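Long-range contacts in GlcNAc Inducible Gene 2, GIG2 (Candida albicans, PDB 6AKZ), which is probably a non-haem iron oxygenase of the DUF1479 family with a cupin-type fold, encoded by a gene induced by N-acetylglucosamine: residues A[147-152]-A[346-351]; A[254-259]-A[372-377]. All blocks are in the same frame, centred on the assembly; numbering follows the deposited sequence.

Contact 1 of 2, residues A[147-152]-A[346-351]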
loop_
_atom_site.group_PDB
_atom_site.type_symbol
_atom_site.label_atom_id
_atom_site.label_comp_id
_atom_site.label_asym_id
_atom_site.label_seq_id
_atom_site.Cartn_x
_atom_site.Cartn_y
_atom_site.Cartn_z
ATOM N N ALA A 147 15.415 -9.501 -3.965
ATOM C CA ALA A 147 16.366 -8.847 -3.075
ATOM C C ALA A 147 15.799 -7.572 -2.483
ATOM O O ALA A 147 15.881 -7.347 -1.261
ATOM C CB ALA A 147 17.696 -8.562 -3.779
ATOM N N ILE A 148 15.218 -6.719 -3.302
ATOM C CA ILE A 148 14.706 -5.454 -2.752
ATOM C C ILE A 148 13.516 -5.674 -1.858
ATOM O O ILE A 148 13.374 -4.993 -0.854
ATOM C CB ILE A 148 14.388 -4.349 -3.790
ATOM C CG1 ILE A 148 13.252 -4.761 -4.687
ATOM C CG2 ILE A 148 15.668 -4.013 -4.600
ATOM C CD1 ILE A 148 12.861 -3.692 -5.709
ATOM N N PHE A 149 12.675 -6.641 -2.158
ATOM C CA PHE A 149 11.597 -6.977 -1.216
ATOM C C PHE A 149 12.134 -7.515 0.107
ATOM O O PHE A 149 11.592 -7.175 1.153
ATOM C CB PHE A 149 10.581 -7.899 -1.888
ATOM C CG PHE A 149 9.621 -7.151 -2.760
ATOM C CD1 PHE A 149 9.941 -6.835 -4.067
ATOM C CD2 PHE A 149 8.417 -6.680 -2.231
ATOM C CE1 PHE A 149 9.058 -6.094 -4.886
ATOM C CE2 PHE A 149 7.495 -5.955 -3.037
ATOM C CZ PHE A 149 7.824 -5.637 -4.347
ATOM N N LYS A 150 13.189 -8.339 0.073
ATOM C CA LYS A 150 13.802 -8.819 1.298
ATOM C C LYS A 150 14.288 -7.629 2.106
ATOM O O LYS A 150 14.054 -7.543 3.300
ATOM C CB LYS A 150 14.975 -9.766 1.059
ATOM C CG LYS A 150 14.639 -11.153 0.616
ATOM C CD LYS A 150 15.937 -11.928 0.314
ATOM C CE LYS A 150 15.834 -12.977 -0.814
ATOM N NZ LYS A 150 16.774 -12.724 -1.975
ATOM N N ALA A 151 14.906 -6.665 1.457
ATOM C CA ALA A 151 15.485 -5.511 2.177
ATOM C C ALA A 151 14.358 -4.639 2.787
ATOM O O ALA A 151 14.421 -4.239 3.929
ATOM C CB ALA A 151 16.309 -4.693 1.243
ATOM N N MET A 152 13.285 -4.422 2.018
ATOM C CA MET A 152 12.113 -3.689 2.553
ATOM C C MET A 152 11.472 -4.345 3.721
ATOM O O MET A 152 11.076 -3.658 4.664
ATOM C CB MET A 152 11.063 -3.382 1.485
ATOM C CG MET A 152 11.620 -2.498 0.295
ATOM S SD MET A 152 12.640 -1.116 0.684
ATOM C CE MET A 152 11.408 0.037 1.303
ATOM N N PHE A 346 12.746 0.877 -9.159
ATOM C CA PHE A 346 11.586 0.405 -8.409
ATOM C C PHE A 346 11.212 1.493 -7.437
ATOM O O PHE A 346 12.100 2.002 -6.737
ATOM C CB PHE A 346 11.824 -0.926 -7.744
ATOM C CG PHE A 346 10.591 -1.695 -7.491
ATOM C CD1 PHE A 346 9.789 -1.396 -6.391
ATOM C CD2 PHE A 346 10.141 -2.646 -8.373
ATOM C CE1 PHE A 346 8.625 -2.046 -6.200
ATOM C CE2 PHE A 346 8.965 -3.315 -8.157
ATOM C CZ PHE A 346 8.202 -3.014 -7.108
ATOM N N VAL A 347 9.901 1.796 -7.336
ATOM C CA VAL A 347 9.411 2.798 -6.440
ATOM C C VAL A 347 8.470 2.114 -5.422
ATOM O O VAL A 347 7.507 1.458 -5.824
ATOM C CB VAL A 347 8.739 3.974 -7.149
ATOM C CG1 VAL A 347 7.931 4.857 -6.203
ATOM C CG2 VAL A 347 9.773 4.770 -7.947
ATOM N N PHE A 348 8.721 2.366 -4.157
ATOM C CA PHE A 348 7.895 1.869 -3.015
ATOM C C PHE A 348 7.270 3.041 -2.269
ATOM O O PHE A 348 7.912 4.074 -2.042
ATOM C CB PHE A 348 8.754 1.149 -1.989
ATOM C CG PHE A 348 9.198 -0.202 -2.370
ATOM C CD1 PHE A 348 8.283 -1.232 -2.414
ATOM C CD2 PHE A 348 10.553 -0.467 -2.648
ATOM C CE1 PHE A 348 8.638 -2.543 -2.758
ATOM C CE2 PHE A 348 10.912 -1.784 -3.012
ATOM C CZ PHE A 348 9.962 -2.799 -3.060
ATOM N N TRP A 349 6.038 2.885 -1.814
ATOM C CA TRP A 349 5.529 3.758 -0.832
ATOM C C TRP A 349 4.703 2.974 0.212
ATOM O O TRP A 349 3.994 1.981 -0.054
ATOM C CB TRP A 349 4.764 4.959 -1.365
ATOM C CG TRP A 349 3.513 4.663 -2.155
ATOM C CD1 TRP A 349 2.243 4.784 -1.707
ATOM C CD2 TRP A 349 3.426 4.192 -3.507
ATOM N NE1 TRP A 349 1.303 4.396 -2.722
ATOM C CE2 TRP A 349 2.028 4.117 -3.851
ATOM C CE3 TRP A 349 4.380 3.891 -4.495
ATOM C CZ2 TRP A 349 1.586 3.744 -5.124
ATOM C CZ3 TRP A 349 3.923 3.456 -5.770
ATOM C CH2 TRP A 349 2.567 3.389 -6.066
ATOM N N HIS A 350 4.801 3.462 1.431
ATOM C CA HIS A 350 4.039 2.919 2.593
ATOM C C HIS A 350 2.534 2.968 2.365
ATOM O O HIS A 350 2.002 3.867 1.733
ATOM C CB HIS A 350 4.399 3.633 3.886
ATOM C CG HIS A 350 3.982 2.926 5.129
ATOM N ND1 HIS A 350 2.743 3.086 5.701
ATOM C CD2 HIS A 350 4.698 2.179 5.999
ATOM C CE1 HIS A 350 2.683 2.415 6.835
ATOM N NE2 HIS A 350 3.864 1.845 7.035
ATOM N N CYS A 351 1.842 1.915 2.788
ATOM C CA CYS A 351 0.408 1.833 2.629
ATOM C C CYS A 351 -0.361 3.020 3.194
ATOM O O CYS A 351 -1.485 3.277 2.785
ATOM C CB CYS A 351 -0.149 0.490 3.187
ATOM S SG CYS A 351 0.218 0.268 4.946
#
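The Phe348 ring is covered on both faces: Met152 CG lies 3.5 Å above one, offset toward the rim, and Phe346 CE1 lies over the opposite face, likewise toward the rim. At its edge, in the ring plane, sits Phe149 CE2. The Phe149 and Phe348 rings form an edge-to-face stack, with the edge of Phe348 toward the face of Phe149, centroids 5.0 Å apart and planes at 79°. Phe348 CZ stands over the centre of the Phe149 ring. Phe149 in turn points its own edge at the face of Phe346 in an offset T-shaped pair, its CZ 3.8 Å from Phe346 CZ, which completes a three-ring cluster.

Ile148 and Met152 fill in around the rings. Ile148 CG1 lies between the backbone N and the carbonyl carbon (chi1 65°), and the extended chain beyond it carries CD1 to 3.5 Å from Phe346 CG and 3.8 Å from Phe348 CE2. The bend of Met152 at chi2 keeps SD obliquely beside the Phe348 ring, a Met-aromatic contact added to the CH-pi contact of CG over its face. No hydrogen bond crosses the interface; apolar contacts hold it. Ile90 and Leu88 of strand 87-91 and Leu256 extend this buried layer, a case of helix-on-sheet packing in which the 147-152 part of helix 143-153 runs at 25° to strand 346-350 against the main sheet of the cupin-type fold.

Contact 2 of 2, residues A[254-259]-A[372-377]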
loop_
_atom_site.group_PDB
_atom_site.type_symbol
_atom_site.label_atom_id
_atom_site.label_comp_id
_atom_site.label_asym_id
_atom_site.label_seq_id
_atom_site.Cartn_x
_atom_site.Cartn_y
_atom_site.Cartn_z
ATOM N N ARG A 254 -1.335 -5.135 2.067
ATOM C CA ARG A 254 -0.016 -4.822 1.490
ATOM C C ARG A 254 0.601 -3.797 2.481
ATOM O O ARG A 254 -0.086 -2.837 2.863
ATOM C CB ARG A 254 -0.159 -4.159 0.107
ATOM C CG ARG A 254 -0.860 -5.041 -0.944
ATOM C CD ARG A 254 -1.075 -4.309 -2.247
ATOM N NE ARG A 254 -2.033 -3.216 -2.082
ATOM C CZ ARG A 254 -2.337 -2.325 -3.025
ATOM N NH1 ARG A 254 -1.828 -2.458 -4.232
ATOM N NH2 ARG A 254 -3.246 -1.369 -2.774
ATOM N N THR A 255 1.833 -4.043 2.903
ATOM C CA THR A 255 2.604 -3.142 3.723
ATOM C C THR A 255 3.089 -1.986 2.872
ATOM O O THR A 255 3.192 -0.843 3.387
ATOM C CB THR A 255 3.814 -3.846 4.349
ATOM O OG1 THR A 255 4.506 -4.668 3.380
ATOM C CG2 THR A 255 3.361 -4.776 5.428
ATOM N N LEU A 256 3.462 -2.295 1.633
ATOM C CA LEU A 256 3.957 -1.286 0.725
ATOM C C LEU A 256 3.301 -1.407 -0.588
ATOM O O LEU A 256 3.127 -2.549 -1.077
ATOM C CB LEU A 256 5.450 -1.481 0.499
ATOM C CG LEU A 256 6.379 -1.360 1.709
ATOM C CD1 LEU A 256 7.800 -1.706 1.235
ATOM C CD2 LEU A 256 6.313 0.046 2.295
ATOM N N GLN A 257 3.022 -0.287 -1.244
ATOM C CA GLN A 257 2.648 -0.320 -2.666
ATOM C C GLN A 257 3.935 -0.058 -3.429
ATOM O O GLN A 257 4.900 0.501 -2.915
ATOM C CB GLN A 257 1.671 0.767 -3.036
ATOM C CG GLN A 257 0.273 0.621 -2.386
ATOM C CD GLN A 257 -0.757 1.577 -2.980
ATOM O OE1 GLN A 257 -0.884 1.640 -4.188
ATOM N NE2 GLN A 257 -1.560 2.231 -2.146
ATOM N N GLY A 258 3.937 -0.490 -4.657
ATOM C CA GLY A 258 5.120 -0.365 -5.494
ATOM C C GLY A 258 4.950 -0.568 -6.957
ATOM O O GLY A 258 3.946 -1.180 -7.377
ATOM N N TRP A 259 5.986 -0.215 -7.701
ATOM C CA TRP A 259 6.050 -0.610 -9.098
ATOM C C TRP A 259 7.413 -0.486 -9.683
ATOM O O TRP A 259 8.317 0.214 -9.098
ATOM C CB TRP A 259 5.091 0.251 -9.923
ATOM C CG TRP A 259 5.085 1.740 -9.752
ATOM C CD1 TRP A 259 4.033 2.458 -9.225
ATOM C CD2 TRP A 259 6.043 2.745 -10.204
ATOM N NE1 TRP A 259 4.288 3.817 -9.310
ATOM C CE2 TRP A 259 5.471 4.028 -9.916
ATOM C CE3 TRP A 259 7.294 2.696 -10.812
ATOM C CZ2 TRP A 259 6.131 5.209 -10.155
ATOM C CZ3 TRP A 259 7.960 3.879 -11.084
ATOM C CH2 TRP A 259 7.392 5.108 -10.757
ATOM N N TYR A 372 3.558 -3.916 -8.406
ATOM C CA TYR A 372 3.922 -5.075 -7.541
ATOM C C TYR A 372 4.184 -4.547 -6.156
ATOM O O TYR A 372 5.116 -3.760 -6.000
ATOM C CB TYR A 372 5.128 -5.833 -8.188
ATOM C CG TYR A 372 5.505 -7.108 -7.487
ATOM C CD1 TYR A 372 4.493 -8.005 -7.030
ATOM C CD2 TYR A 372 6.841 -7.513 -7.419
ATOM C CE1 TYR A 372 4.859 -9.209 -6.411
ATOM C CE2 TYR A 372 7.193 -8.687 -6.740
ATOM C CZ TYR A 372 6.198 -9.501 -6.250
ATOM O OH TYR A 372 6.487 -10.671 -5.583
ATOM N N GLY A 373 3.354 -4.951 -5.156
ATOM C CA GLY A 373 3.370 -4.500 -3.824
ATOM C C GLY A 373 3.978 -5.532 -2.947
ATOM O O GLY A 373 4.177 -6.702 -3.346
ATOM N N GLN A 374 4.305 -5.098 -1.722
ATOM C CA GLN A 374 4.715 -6.033 -0.716
ATOM C C GLN A 374 3.547 -6.611 0.045
ATOM O O GLN A 374 2.783 -5.858 0.654
ATOM C CB GLN A 374 5.662 -5.299 0.256
ATOM C CG GLN A 374 6.177 -6.227 1.358
ATOM C CD GLN A 374 7.298 -5.586 2.133
ATOM O OE1 GLN A 374 7.068 -4.729 2.913
ATOM N NE2 GLN A 374 8.540 -6.102 1.970
ATOM N N THR A 375 3.413 -7.934 0.009
ATOM C CA THR A 375 2.290 -8.625 0.579
ATOM C C THR A 375 2.905 -9.770 1.429
ATOM O O THR A 375 3.262 -10.835 0.937
ATOM C CB THR A 375 1.448 -9.218 -0.555
ATOM O OG1 THR A 375 1.034 -8.170 -1.443
ATOM C CG2 THR A 375 0.250 -9.948 -0.002
ATOM N N PRO A 376 3.070 -9.549 2.731
ATOM C CA PRO A 376 3.672 -10.606 3.547
ATOM C C PRO A 376 2.734 -11.780 3.782
ATOM O O PRO A 376 1.499 -11.612 3.806
ATOM C CB PRO A 376 3.974 -9.868 4.888
ATOM C CG PRO A 376 2.833 -8.809 4.949
ATOM C CD PRO A 376 2.675 -8.352 3.497
ATOM N N LEU A 377 3.360 -12.934 3.962
ATOM C CA LEU A 377 2.647 -14.090 4.411
ATOM C C LEU A 377 2.067 -13.775 5.788
ATOM O O LEU A 377 2.790 -13.535 6.744
ATOM C CB LEU A 377 3.510 -15.359 4.419
ATOM C CG LEU A 377 2.827 -16.612 5.055
ATOM C CD1 LEU A 377 1.644 -17.009 4.194
ATOM C CD2 LEU A 377 3.902 -17.715 5.023
#
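Beside the iron site of this cupin-type fold, the start of strand 256-261 is joined to the loop that follows strand 367-371, mainly through backbone bonds. Tyr372 N donates a nearly straight bond to Gly258 O (2.9 Å, 169°), although it arrives from above the carbonyl plane. Further along, Gln374 N reaches Leu256 O at 2.9 Å. Gln374 O turns back to accept a weak bond from Thr255 N and also a CA-H...O contact from Arg254 CA at 3.1 Å.

The side chain of Gln374 adds a polar grip. It leaves the backbone with CG opposite N (chi1 -179°), stays extended and runs beside Leu256, pointing the same way; Gln374 OE1 lies 2.6 Å from Thr255 OG1. The hydroxyl donates in the carbonyl plane, on a lone pair, while Leu256 CD1 packs 3.5 Å from Gln374 OE1. Thr255 CG2 touches Pro376 CG at 4.1 Å.

Gln257 CB points away from the loop, and NE2 hydrogen-bonds Asp194 OD2. Tyr372 OH is held by Gln171. Backbone bonds thus tie the loop after strand 367-371 to strand 256-261, while Gln257 of the same strand, through Asp194, is a second-shell residue of the His/Asp/His iron centre.

Adjacent strands of one sheet unite the two contacts, whose centres lie about 7 Å apart. Trp349 O approaches Gln257 N at 2.7 Å and Val347 N approaches Trp259 O at 2.8 Å, both probable hydrogen bonds, so strand 346-350 of contact 1 lies directly against strand 256-261 of contact 2. Helix 143-153 spans both: Met152 touches Leu256 and Gln374, and the Phe149 ring meets that of Tyr372. The side chain of Gln257 is about 4 Å, and that of Phe348 about 13 Å, from the iron(III) ion held by His192, Asp194 and His355, which illustrates how a hydrophobic layer can back a sheet whose other face borders a metal site.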